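Local coordinates for protein glucose-6-phosphate 1-dehydrogenase (Kluyveromyces lactis, PDB 7E6I) that probably catalyses the NADP+-dependent oxidation of glucose 6-phosphate to 6-phosphogluconolactone, the rate-limiting first step of the oxidative pentose phosphate pathway, at residues V266-V271 against F430-E435. Residues are numbered along the deposited sequence; the frame is centred on the assembly and turned at random.
Sequences VRDEKV and FVRDDE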
loop_
_atom_site.group_PDB
_atom_site.type_symbol
_atom_site.label_atom_id
_atom_site.label_comp_id
_atom_site.label_asym_id
_atom_site.label_seq_id
_atom_site.Cartn_x
_atom_site.Cartn_y
_atom_site.Cartn_z
ATOM N N VAL A 266 -4.979 3.702 16.233
ATOM C CA VAL A 266 -5.328 3.243 14.891
ATOM C C VAL A 266 -4.796 1.842 14.676
ATOM O O VAL A 266 -5.503 0.940 14.205
ATOM C CB VAL A 266 -4.773 4.206 13.826
ATOM C CG1 VAL A 266 -5.025 3.645 12.470
ATOM C CG2 VAL A 266 -5.424 5.568 13.946
ATOM N N ARG A 267 -3.540 1.633 15.036
ATOM C CA ARG A 267 -2.915 0.354 14.758
ATOM C C ARG A 267 -3.512 -0.752 15.629
ATOM O O ARG A 267 -3.739 -1.862 15.144
ATOM C CB ARG A 267 -1.408 0.503 14.918
ATOM C CG ARG A 267 -0.737 0.636 13.572
ATOM C CD ARG A 267 0.404 1.609 13.478
ATOM N NE ARG A 267 1.471 1.385 14.441
ATOM C CZ ARG A 267 2.744 1.125 14.132
ATOM N NH1 ARG A 267 3.143 1.003 12.870
ATOM N NH2 ARG A 267 3.630 0.981 15.109
ATOM N N ASP A 268 -3.839 -0.452 16.887
ATOM C CA ASP A 268 -4.495 -1.437 17.744
ATOM C C ASP A 268 -5.797 -1.932 17.131
ATOM O O ASP A 268 -6.134 -3.119 17.245
ATOM C CB ASP A 268 -4.800 -0.840 19.123
ATOM C CG ASP A 268 -3.562 -0.659 19.995
ATOM O OD1 ASP A 268 -2.510 -1.287 19.734
ATOM O OD2 ASP A 268 -3.659 0.135 20.954
ATOM N N GLU A 269 -6.573 -1.033 16.514
ATOM C CA GLU A 269 -7.849 -1.471 15.961
ATOM C C GLU A 269 -7.651 -2.292 14.689
ATOM O O GLU A 269 -8.419 -3.228 14.433
ATOM C CB GLU A 269 -8.753 -0.271 15.694
ATOM C CG GLU A 269 -9.160 0.501 16.949
ATOM C CD GLU A 269 -9.794 -0.369 18.034
ATOM O OE1 GLU A 269 -10.513 -1.336 17.703
ATOM O OE2 GLU A 269 -9.596 -0.077 19.229
ATOM N N LYS A 270 -6.622 -1.974 13.895
ATOM C CA LYS A 270 -6.318 -2.800 12.734
ATOM C C LYS A 270 -5.921 -4.217 13.162
ATOM O O LYS A 270 -6.476 -5.207 12.662
ATOM C CB LYS A 270 -5.232 -2.137 11.897
ATOM C CG LYS A 270 -5.692 -0.842 11.250
ATOM C CD LYS A 270 -4.515 -0.052 10.714
ATOM C CE LYS A 270 -4.134 -0.517 9.335
ATOM N NZ LYS A 270 -2.848 0.037 8.806
ATOM N N VAL A 271 -5.000 -4.328 14.125
ATOM C CA VAL A 271 -4.624 -5.632 14.652
ATOM C C VAL A 271 -5.848 -6.349 15.201
ATOM O O VAL A 271 -6.046 -7.548 14.962
ATOM C CB VAL A 271 -3.523 -5.484 15.724
ATOM C CG1 VAL A 271 -3.216 -6.841 16.356
ATOM C CG2 VAL A 271 -2.254 -4.872 15.116
ATOM N N PHE A 430 1.780 3.175 8.850
ATOM C CA PHE A 430 2.855 2.204 8.710
ATOM C C PHE A 430 2.478 0.917 9.435
ATOM O O PHE A 430 1.695 0.936 10.388
ATOM C CB PHE A 430 4.169 2.763 9.242
ATOM C CG PHE A 430 4.588 4.046 8.585
ATOM C CD1 PHE A 430 4.116 5.265 9.045
ATOM C CD2 PHE A 430 5.459 4.033 7.511
ATOM C CE1 PHE A 430 4.507 6.445 8.427
ATOM C CE2 PHE A 430 5.859 5.201 6.899
ATOM C CZ PHE A 430 5.391 6.409 7.348
ATOM N N VAL A 431 3.044 -0.207 8.970
ATOM C CA VAL A 431 2.672 -1.528 9.457
ATOM C C VAL A 431 3.412 -1.818 10.748
ATOM O O VAL A 431 4.628 -1.610 10.851
ATOM C CB VAL A 431 2.980 -2.613 8.404
ATOM C CG1 VAL A 431 2.277 -3.895 8.779
ATOM C CG2 VAL A 431 2.577 -2.163 6.992
ATOM N N ARG A 432 2.685 -2.329 11.730
ATOM C CA ARG A 432 3.267 -2.736 13.000
ATOM C C ARG A 432 3.597 -4.229 12.978
ATOM O O ARG A 432 3.077 -4.995 12.157
ATOM C CB ARG A 432 2.316 -2.408 14.152
ATOM C CG ARG A 432 3.006 -2.221 15.478
ATOM C CD ARG A 432 2.065 -1.579 16.482
ATOM N NE ARG A 432 1.035 -2.498 16.951
ATOM C CZ ARG A 432 -0.048 -2.093 17.610
ATOM N NH1 ARG A 432 -0.227 -0.794 17.859
ATOM N NH2 ARG A 432 -0.957 -2.973 18.016
ATOM N N ASP A 433 4.466 -4.639 13.905
ATOM C CA ASP A 433 4.970 -6.010 13.878
ATOM C C ASP A 433 3.864 -7.039 14.142
ATOM O O ASP A 433 3.830 -8.091 13.487
ATOM C CB ASP A 433 6.124 -6.171 14.870
ATOM C CG ASP A 433 5.716 -5.868 16.304
ATOM O OD1 ASP A 433 4.984 -4.877 16.521
ATOM O OD2 ASP A 433 6.137 -6.606 17.220
ATOM N N ASP A 434 2.939 -6.762 15.075
ATOM C CA ASP A 434 1.845 -7.713 15.286
ATOM C C ASP A 434 0.883 -7.725 14.104
ATOM O O ASP A 434 0.348 -8.787 13.742
ATOM C CB ASP A 434 1.090 -7.428 16.594
ATOM C CG ASP A 434 0.610 -5.972 16.736
ATOM O OD1 ASP A 434 0.982 -5.101 15.919
ATOM O OD2 ASP A 434 -0.142 -5.693 17.708
ATOM N N GLU A 435 0.675 -6.563 13.485
ATOM C CA GLU A 435 -0.094 -6.476 12.250
ATOM C C GLU A 435 0.491 -7.389 11.174
ATOM O O GLU A 435 -0.231 -8.139 10.502
ATOM C CB GLU A 435 -0.094 -5.018 11.791
ATOM C CG GLU A 435 -1.025 -4.663 10.674
ATOM C CD GLU A 435 -0.944 -3.170 10.326
ATOM O OE1 GLU A 435 -0.160 -2.428 10.975
ATOM O OE2 GLU A 435 -1.666 -2.732 9.405
HETATM O O HOH W 1 5.876 0.590 11.171
HETATM O O HOH W 2 -0.933 0.291 10.447
#
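R432 reaches across to D268 and also turns back on D434, a salt-bridge network that joins helix 263-276 to the start of helix 433-451 in the C-terminal domain of the dehydrogenase. It illustrates how one guanidinium, bonded along two edges, can tie helices far apart in sequence. Its NH1 and NH2 grip D268 end-on, both converging on OD1, with NH2 at 2.9 Å from that oxygen. Along the neighbouring edge the grip on D434 is side-on: R432 NE lies 2.8 Å from D434 OD1, while NH2 takes the syn lone pair of OD2. With CG anti to the backbone N (chi1 -155°) and a bend at chi3, R432 lays CB over the centre of one face of the R267 guanidinium, with CG and CD against NH2, CG coming within 3.3 Å of R267 NH2. The two guanidinium planes are nearly perpendicular, at 88°, and E264 forms salt bridges with both, which probably eases their mutual repulsion. Cutting R432 back to an alanine takes away the guanidinium, and D268 and D434 would probably lose their shared counter-ion while the cover over R267 NH2 thinned, though CB would remain over the face. Beside the network, a V271 methyl, CG2, packs in van der Waals contact against the D434 carboxylate, 3.3 Å from OD1, the two side chains crossing at about a right angle. Deeper in, K270 NZ meets E435 OE2 at 3.1 Å, on the syn side of the carboxylate, and Q248 of helix 236-254 bonds to both. E435 OE1 accepts the backbone N-H of R432, the N-cap residue. Finally, R267 NH1 donates to F430 O at 2.9 Å, keeping that oxygen in the guanidinium plane but approaching it from above the carbonyl plane.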